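PDB 7P18: 3-oxosteroid 1-dehydrogenase from Sterolibacterium denitrificans, which probably catalyses the FAD-dependent 1,2-dehydrogenation of 3-oxosteroids to their 3-oxo-Delta(1) products, passing the electrons to an acceptor. Local coordinates for residues T335-V349 / W384-G398. Sequence-based numbering, arbitrary orientation.
Sequences TGLFAERNLPGCIVV and WLIFDGKFRYNYPMG. With ANB (androsta-1,4-diene-3,17-dione), chain D.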
loop_
_atom_site.group_PDB
_atom_site.type_symbol
_atom_site.label_atom_id
_atom_site.label_comp_id
_atom_site.label_asym_id
_atom_site.label_seq_id
_atom_site.Cartn_x
_atom_site.Cartn_y
_atom_site.Cartn_z
ATOM N N THR A 335 -4.668 -11.626 0.817
ATOM C CA THR A 335 -4.146 -10.892 1.993
ATOM C C THR A 335 -2.635 -10.745 1.853
ATOM O O THR A 335 -1.905 -11.772 1.695
ATOM C CB THR A 335 -4.490 -11.613 3.298
ATOM O OG1 THR A 335 -5.910 -11.669 3.368
ATOM C CG2 THR A 335 -4.004 -10.852 4.514
ATOM N N GLY A 336 -2.139 -9.503 1.948
ATOM C CA GLY A 336 -0.681 -9.301 1.915
ATOM C C GLY A 336 -0.035 -9.634 3.254
ATOM O O GLY A 336 -0.665 -9.394 4.307
ATOM N N LEU A 337 1.161 -10.189 3.219
ATOM C CA LEU A 337 1.988 -10.454 4.419
ATOM C C LEU A 337 2.983 -9.290 4.552
ATOM O O LEU A 337 4.052 -9.367 3.962
ATOM C CB LEU A 337 2.681 -11.799 4.245
ATOM C CG LEU A 337 1.758 -13.024 4.147
ATOM C CD1 LEU A 337 2.575 -14.291 4.160
ATOM C CD2 LEU A 337 0.707 -13.077 5.239
ATOM N N PHE A 338 2.600 -8.222 5.245
ATOM C CA PHE A 338 3.442 -6.999 5.358
ATOM C C PHE A 338 4.446 -7.142 6.491
ATOM O O PHE A 338 5.633 -6.823 6.244
ATOM C CB PHE A 338 2.598 -5.751 5.524
ATOM C CG PHE A 338 1.684 -5.488 4.356
ATOM C CD1 PHE A 338 2.142 -4.808 3.244
ATOM C CD2 PHE A 338 0.376 -5.943 4.361
ATOM C CE1 PHE A 338 1.306 -4.550 2.173
ATOM C CE2 PHE A 338 -0.444 -5.712 3.268
ATOM C CZ PHE A 338 0.016 -5.013 2.182
ATOM N N ALA A 339 3.995 -7.571 7.674
ATOM C CA ALA A 339 4.802 -7.512 8.921
ATOM C C ALA A 339 5.226 -8.898 9.423
ATOM O O ALA A 339 6.278 -8.999 10.080
ATOM C CB ALA A 339 3.969 -6.845 9.992
ATOM N N GLU A 340 4.367 -9.908 9.223
ATOM C CA GLU A 340 4.402 -11.171 10.021
ATOM C C GLU A 340 5.594 -12.037 9.606
ATOM O O GLU A 340 6.047 -12.873 10.424
ATOM C CB GLU A 340 3.105 -11.967 9.859
ATOM C CG GLU A 340 1.862 -11.174 10.162
ATOM C CD GLU A 340 1.175 -10.629 8.918
ATOM O OE1 GLU A 340 1.858 -9.925 8.109
ATOM O OE2 GLU A 340 -0.043 -10.850 8.781
ATOM N N ARG A 341 6.129 -11.858 8.392
ATOM C CA ARG A 341 7.300 -12.639 7.925
ATOM C C ARG A 341 8.546 -12.351 8.797
ATOM O O ARG A 341 9.460 -13.199 8.831
ATOM C CB ARG A 341 7.646 -12.356 6.459
ATOM C CG ARG A 341 6.543 -12.733 5.471
ATOM C CD ARG A 341 6.841 -12.203 4.072
ATOM N NE ARG A 341 6.503 -10.788 3.969
ATOM C CZ ARG A 341 7.384 -9.781 3.947
ATOM N NH1 ARG A 341 8.681 -10.008 3.984
ATOM N NH2 ARG A 341 6.951 -8.544 3.817
ATOM N N ASN A 342 8.603 -11.205 9.447
ATOM C CA ASN A 342 9.784 -10.797 10.264
ATOM C C ASN A 342 9.815 -11.596 11.569
ATOM O O ASN A 342 10.886 -11.611 12.248
ATOM C CB ASN A 342 9.778 -9.314 10.606
ATOM C CG ASN A 342 9.940 -8.420 9.395
ATOM O OD1 ASN A 342 9.354 -8.699 8.354
ATOM N ND2 ASN A 342 10.623 -7.296 9.576
ATOM N N LEU A 343 8.703 -12.227 11.926
ATOM C CA LEU A 343 8.569 -12.985 13.209
ATOM C C LEU A 343 9.444 -14.227 13.196
ATOM O O LEU A 343 9.770 -14.809 12.152
ATOM C CB LEU A 343 7.101 -13.285 13.486
ATOM C CG LEU A 343 6.268 -12.048 13.828
ATOM C CD1 LEU A 343 4.787 -12.381 13.791
ATOM C CD2 LEU A 343 6.640 -11.503 15.191
ATOM N N PRO A 344 9.940 -14.644 14.386
ATOM C CA PRO A 344 10.916 -15.721 14.465
ATOM C C PRO A 344 10.299 -17.123 14.349
ATOM O O PRO A 344 9.299 -17.360 14.967
ATOM C CB PRO A 344 11.544 -15.462 15.857
ATOM C CG PRO A 344 10.441 -14.942 16.648
ATOM C CD PRO A 344 9.686 -14.023 15.691
ATOM N N GLY A 345 10.911 -17.980 13.526
ATOM C CA GLY A 345 10.507 -19.389 13.364
ATOM C C GLY A 345 9.840 -19.687 12.020
ATOM O O GLY A 345 9.357 -20.806 11.871
ATOM N N CYS A 346 9.782 -18.735 11.090
ATOM C CA CYS A 346 9.174 -19.015 9.754
ATOM C C CYS A 346 10.239 -18.897 8.676
ATOM O O CYS A 346 11.129 -18.027 8.795
ATOM C CB CYS A 346 7.988 -18.123 9.481
ATOM S SG CYS A 346 8.390 -16.371 9.228
ATOM N N ILE A 347 10.186 -19.761 7.664
ATOM C CA ILE A 347 11.141 -19.683 6.524
ATOM C C ILE A 347 10.353 -19.701 5.223
ATOM O O ILE A 347 9.245 -20.243 5.210
ATOM C CB ILE A 347 12.217 -20.782 6.564
ATOM C CG1 ILE A 347 11.654 -22.203 6.570
ATOM C CG2 ILE A 347 13.170 -20.548 7.728
ATOM C CD1 ILE A 347 12.725 -23.228 6.227
ATOM N N VAL A 348 10.935 -19.113 4.183
ATOM C CA VAL A 348 10.356 -19.163 2.815
ATOM C C VAL A 348 11.255 -20.020 1.960
ATOM O O VAL A 348 12.454 -19.763 1.912
ATOM C CB VAL A 348 10.176 -17.735 2.260
ATOM C CG1 VAL A 348 9.842 -17.749 0.776
ATOM C CG2 VAL A 348 9.101 -17.031 3.087
ATOM N N VAL A 349 10.656 -20.972 1.237
ATOM C CA VAL A 349 11.408 -21.885 0.347
ATOM C C VAL A 349 10.738 -21.934 -1.021
ATOM O O VAL A 349 9.521 -21.671 -1.124
ATOM C CB VAL A 349 11.525 -23.301 0.950
ATOM C CG1 VAL A 349 12.294 -23.247 2.265
ATOM C CG2 VAL A 349 10.149 -23.954 1.106
ATOM N N TRP A 384 6.704 -20.901 -0.681
ATOM C CA TRP A 384 6.100 -21.612 0.470
ATOM C C TRP A 384 6.653 -21.026 1.757
ATOM O O TRP A 384 7.894 -20.972 1.910
ATOM C CB TRP A 384 6.325 -23.122 0.372
ATOM C CG TRP A 384 5.562 -23.682 -0.782
ATOM C CD1 TRP A 384 6.052 -23.889 -2.036
ATOM C CD2 TRP A 384 4.157 -23.960 -0.835
ATOM N NE1 TRP A 384 5.050 -24.321 -2.859
ATOM C CE2 TRP A 384 3.883 -24.387 -2.151
ATOM C CE3 TRP A 384 3.118 -23.950 0.096
ATOM C CZ2 TRP A 384 2.609 -24.760 -2.551
ATOM C CZ3 TRP A 384 1.851 -24.297 -0.302
ATOM C CH2 TRP A 384 1.602 -24.694 -1.614
ATOM N N LEU A 385 5.735 -20.717 2.661
ATOM C CA LEU A 385 6.107 -20.252 4.023
ATOM C C LEU A 385 5.880 -21.410 4.993
ATOM O O LEU A 385 4.785 -21.962 4.961
ATOM C CB LEU A 385 5.250 -19.046 4.370
ATOM C CG LEU A 385 5.484 -18.512 5.778
ATOM C CD1 LEU A 385 6.740 -17.685 5.772
ATOM C CD2 LEU A 385 4.289 -17.723 6.242
ATOM N N ILE A 386 6.907 -21.760 5.760
ATOM C CA ILE A 386 6.939 -22.944 6.680
ATOM C C ILE A 386 7.151 -22.461 8.118
ATOM O O ILE A 386 8.022 -21.598 8.347
ATOM C CB ILE A 386 8.059 -23.903 6.261
ATOM C CG1 ILE A 386 8.066 -24.173 4.751
ATOM C CG2 ILE A 386 7.968 -25.179 7.099
ATOM C CD1 ILE A 386 6.889 -24.990 4.256
ATOM N N PHE A 387 6.349 -22.957 9.061
ATOM C CA PHE A 387 6.577 -22.705 10.512
ATOM C C PHE A 387 6.004 -23.875 11.329
ATOM O O PHE A 387 5.335 -24.773 10.734
ATOM C CB PHE A 387 5.967 -21.366 10.918
ATOM C CG PHE A 387 4.520 -21.148 10.585
ATOM C CD1 PHE A 387 3.511 -21.599 11.430
ATOM C CD2 PHE A 387 4.163 -20.460 9.431
ATOM C CE1 PHE A 387 2.176 -21.361 11.147
ATOM C CE2 PHE A 387 2.828 -20.234 9.150
ATOM C CZ PHE A 387 1.836 -20.694 9.993
ATOM N N ASP A 388 6.272 -23.890 12.642
ATOM C CA ASP A 388 5.901 -25.032 13.522
ATOM C C ASP A 388 4.742 -24.655 14.425
ATOM O O ASP A 388 4.180 -23.544 14.315
ATOM C CB ASP A 388 7.121 -25.564 14.281
ATOM C CG ASP A 388 7.580 -24.731 15.464
ATOM O OD1 ASP A 388 6.955 -23.703 15.732
ATOM O OD2 ASP A 388 8.596 -25.129 16.077
ATOM N N GLY A 389 4.384 -25.567 15.334
ATOM C CA GLY A 389 3.234 -25.338 16.228
ATOM C C GLY A 389 3.446 -24.245 17.256
ATOM O O GLY A 389 2.436 -23.693 17.718
ATOM N N LYS A 390 4.687 -23.946 17.639
ATOM C CA LYS A 390 4.928 -22.824 18.577
ATOM C C LYS A 390 4.684 -21.490 17.856
ATOM O O LYS A 390 4.038 -20.603 18.441
ATOM C CB LYS A 390 6.340 -22.878 19.157
ATOM C CG LYS A 390 6.637 -21.678 20.050
ATOM C CD LYS A 390 7.994 -21.717 20.690
ATOM C CE LYS A 390 8.219 -20.549 21.618
ATOM N NZ LYS A 390 9.424 -20.775 22.445
ATOM N N PHE A 391 5.171 -21.348 16.617
ATOM C CA PHE A 391 4.887 -20.132 15.790
ATOM C C PHE A 391 3.371 -19.971 15.682
ATOM O O PHE A 391 2.750 -18.898 15.955
ATOM C CB PHE A 391 5.586 -20.276 14.441
ATOM C CG PHE A 391 5.552 -19.016 13.615
ATOM C CD1 PHE A 391 4.369 -18.581 13.036
ATOM C CD2 PHE A 391 6.690 -18.254 13.456
ATOM C CE1 PHE A 391 4.328 -17.403 12.298
ATOM C CE2 PHE A 391 6.649 -17.088 12.694
ATOM C CZ PHE A 391 5.464 -16.655 12.136
ATOM N N ARG A 392 2.720 -21.057 15.270
ATOM C CA ARG A 392 1.257 -21.109 15.052
ATOM C C ARG A 392 0.522 -20.602 16.280
ATOM O O ARG A 392 -0.415 -19.799 16.122
ATOM C CB ARG A 392 0.783 -22.528 14.742
ATOM C CG ARG A 392 -0.708 -22.619 14.456
ATOM C CD ARG A 392 -1.120 -22.073 13.083
ATOM N NE ARG A 392 -2.575 -22.078 13.024
ATOM C CZ ARG A 392 -3.372 -21.099 13.461
ATOM N NH1 ARG A 392 -2.904 -19.932 13.873
ATOM N NH2 ARG A 392 -4.669 -21.290 13.458
ATOM N N TYR A 393 0.909 -21.101 17.453
ATOM C CA TYR A 393 0.251 -20.738 18.741
ATOM C C TYR A 393 0.461 -19.247 19.037
ATOM O O TYR A 393 -0.485 -18.590 19.528
ATOM C CB TYR A 393 0.803 -21.588 19.889
ATOM C CG TYR A 393 0.164 -21.320 21.234
ATOM C CD1 TYR A 393 -1.066 -21.862 21.575
ATOM C CD2 TYR A 393 0.798 -20.519 22.164
ATOM C CE1 TYR A 393 -1.637 -21.627 22.817
ATOM C CE2 TYR A 393 0.234 -20.257 23.400
ATOM C CZ TYR A 393 -0.984 -20.823 23.732
ATOM O OH TYR A 393 -1.556 -20.561 24.943
ATOM N N ASN A 394 1.672 -18.744 18.792
ATOM C CA ASN A 394 2.108 -17.388 19.250
ATOM C C ASN A 394 1.703 -16.251 18.302
ATOM O O ASN A 394 1.476 -15.128 18.813
ATOM C CB ASN A 394 3.595 -17.377 19.554
ATOM C CG ASN A 394 3.822 -18.100 20.878
ATOM O OD1 ASN A 394 4.275 -19.229 20.912
ATOM N ND2 ASN A 394 3.213 -17.586 21.908
ATOM N N TYR A 395 1.621 -16.480 16.992
ATOM C CA TYR A 395 1.745 -15.370 16.003
ATOM C C TYR A 395 0.640 -15.405 14.969
ATOM O O TYR A 395 0.159 -16.470 14.624
ATOM C CB TYR A 395 3.093 -15.456 15.298
ATOM C CG TYR A 395 4.292 -15.365 16.203
ATOM C CD1 TYR A 395 4.391 -14.364 17.159
ATOM C CD2 TYR A 395 5.343 -16.239 16.076
ATOM C CE1 TYR A 395 5.516 -14.247 17.965
ATOM C CE2 TYR A 395 6.458 -16.155 16.896
ATOM C CZ TYR A 395 6.544 -15.150 17.840
ATOM O OH TYR A 395 7.657 -15.052 18.622
ATOM N N PRO A 396 0.246 -14.230 14.432
ATOM C CA PRO A 396 -0.678 -14.160 13.305
ATOM C C PRO A 396 0.123 -14.449 12.034
ATOM O O PRO A 396 1.343 -14.368 12.055
ATOM C CB PRO A 396 -1.200 -12.726 13.356
ATOM C CG PRO A 396 -0.063 -11.939 13.901
ATOM C CD PRO A 396 0.725 -12.891 14.808
ATOM N N MET A 397 -0.581 -14.790 10.954
ATOM C CA MET A 397 0.020 -14.877 9.599
ATOM C C MET A 397 -1.093 -14.639 8.571
ATOM O O MET A 397 -1.855 -15.569 8.261
ATOM C CB MET A 397 0.714 -16.215 9.376
ATOM C CG MET A 397 1.549 -16.250 8.080
ATOM S SD MET A 397 2.822 -14.978 7.947
ATOM C CE MET A 397 3.950 -15.444 9.264
ATOM N N GLY A 398 -1.203 -13.406 8.097
ATOM C CA GLY A 398 -2.315 -12.954 7.252
ATOM C C GLY A 398 -3.649 -13.289 7.883
ATOM O O GLY A 398 -3.912 -12.867 9.013
HETATM C C1 ANB D . 1.905 -1.330 4.217
HETATM C C10 ANB D . 2.069 -1.127 5.693
HETATM C C11 ANB D . 0.167 -2.850 6.190
HETATM C C12 ANB D . -0.972 -3.294 7.120
HETATM C C13 ANB D . -0.565 -3.153 8.575
HETATM C C14 ANB D . -0.229 -1.675 8.821
HETATM C C15 ANB D . -0.176 -1.561 10.351
HETATM C C16 ANB D . -1.284 -2.515 10.830
HETATM C C17 ANB D . -1.634 -3.376 9.635
HETATM C C18 ANB D . 0.574 -4.125 8.967
HETATM C C19 ANB D . 3.237 -2.048 6.145
HETATM C C2 ANB D . 2.505 -0.585 3.287
HETATM C C3 ANB D . 3.137 0.685 3.641
HETATM C C4 ANB D . 2.863 1.134 5.000
HETATM C C5 ANB D . 2.447 0.312 5.974
HETATM C C6 ANB D . 2.424 0.765 7.407
HETATM C C7 ANB D . 1.183 0.321 8.168
HETATM C C8 ANB D . 0.946 -1.172 7.988
HETATM C C9 ANB D . 0.743 -1.454 6.481
HETATM O O1 ANB D . 3.816 1.339 2.838
HETATM O O2 ANB D . -2.585 -4.120 9.564
HETATM O O HOH W 1 -2.597 -10.997 10.389
HETATM O O HOH W 2 8.367 -22.444 13.640
#
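Leu343 lays CD2 over one face of the Tyr395 ring while CB of Asn394 lies over the opposite one; the edge of that tyrosine stands against a face of Phe391, whose CD1 lies over one face of Phe387, toward its rim. The Phe391 rim meets the 335-349 segment: Pro344 O is 3.1 Å from Phe391 CD2, oxygen against weakly positive ring hydrogen, with Glu340 O and Leu343 O further out near the plane. One face of Phe338 carries the steroid, its C11 3.6 Å from Phe338 CG; FAD also touches this ring and Tyr363 meets it edge-to-face. With CG anti to the backbone N (chi1 -171°), Phe391 reaches the type II turn of Leu343 to Cys346, where a CB on Gly345 would crowd the ring and jam against Pro344 O, which alone calls for glycine. Small Cys346 sets SG obliquely, 4.9 Å from the Phe391 centroid.

Met397 bends so that SD lies 3.6 Å from Glu340 CB. Glu340 accepts Gly398 N at OE2 (2.9 Å), from above the carboxylate plane, and Ala339 N at OE1; a water links OE2 to Gly398 O. Were Glu340 replaced by an alanine, both amides would probably lose this acceptor and the water one partner.

Strands 347-349 and 384-387 pair antiparallel; beta-branched Ile347, Val349 and Ile386 suit the extended chain, and Trp384 meets Trp418 edge-to-face. Strand 383-387 also pairs with strand 486-502, and Val348 packs against Phe366 of helix 363-377.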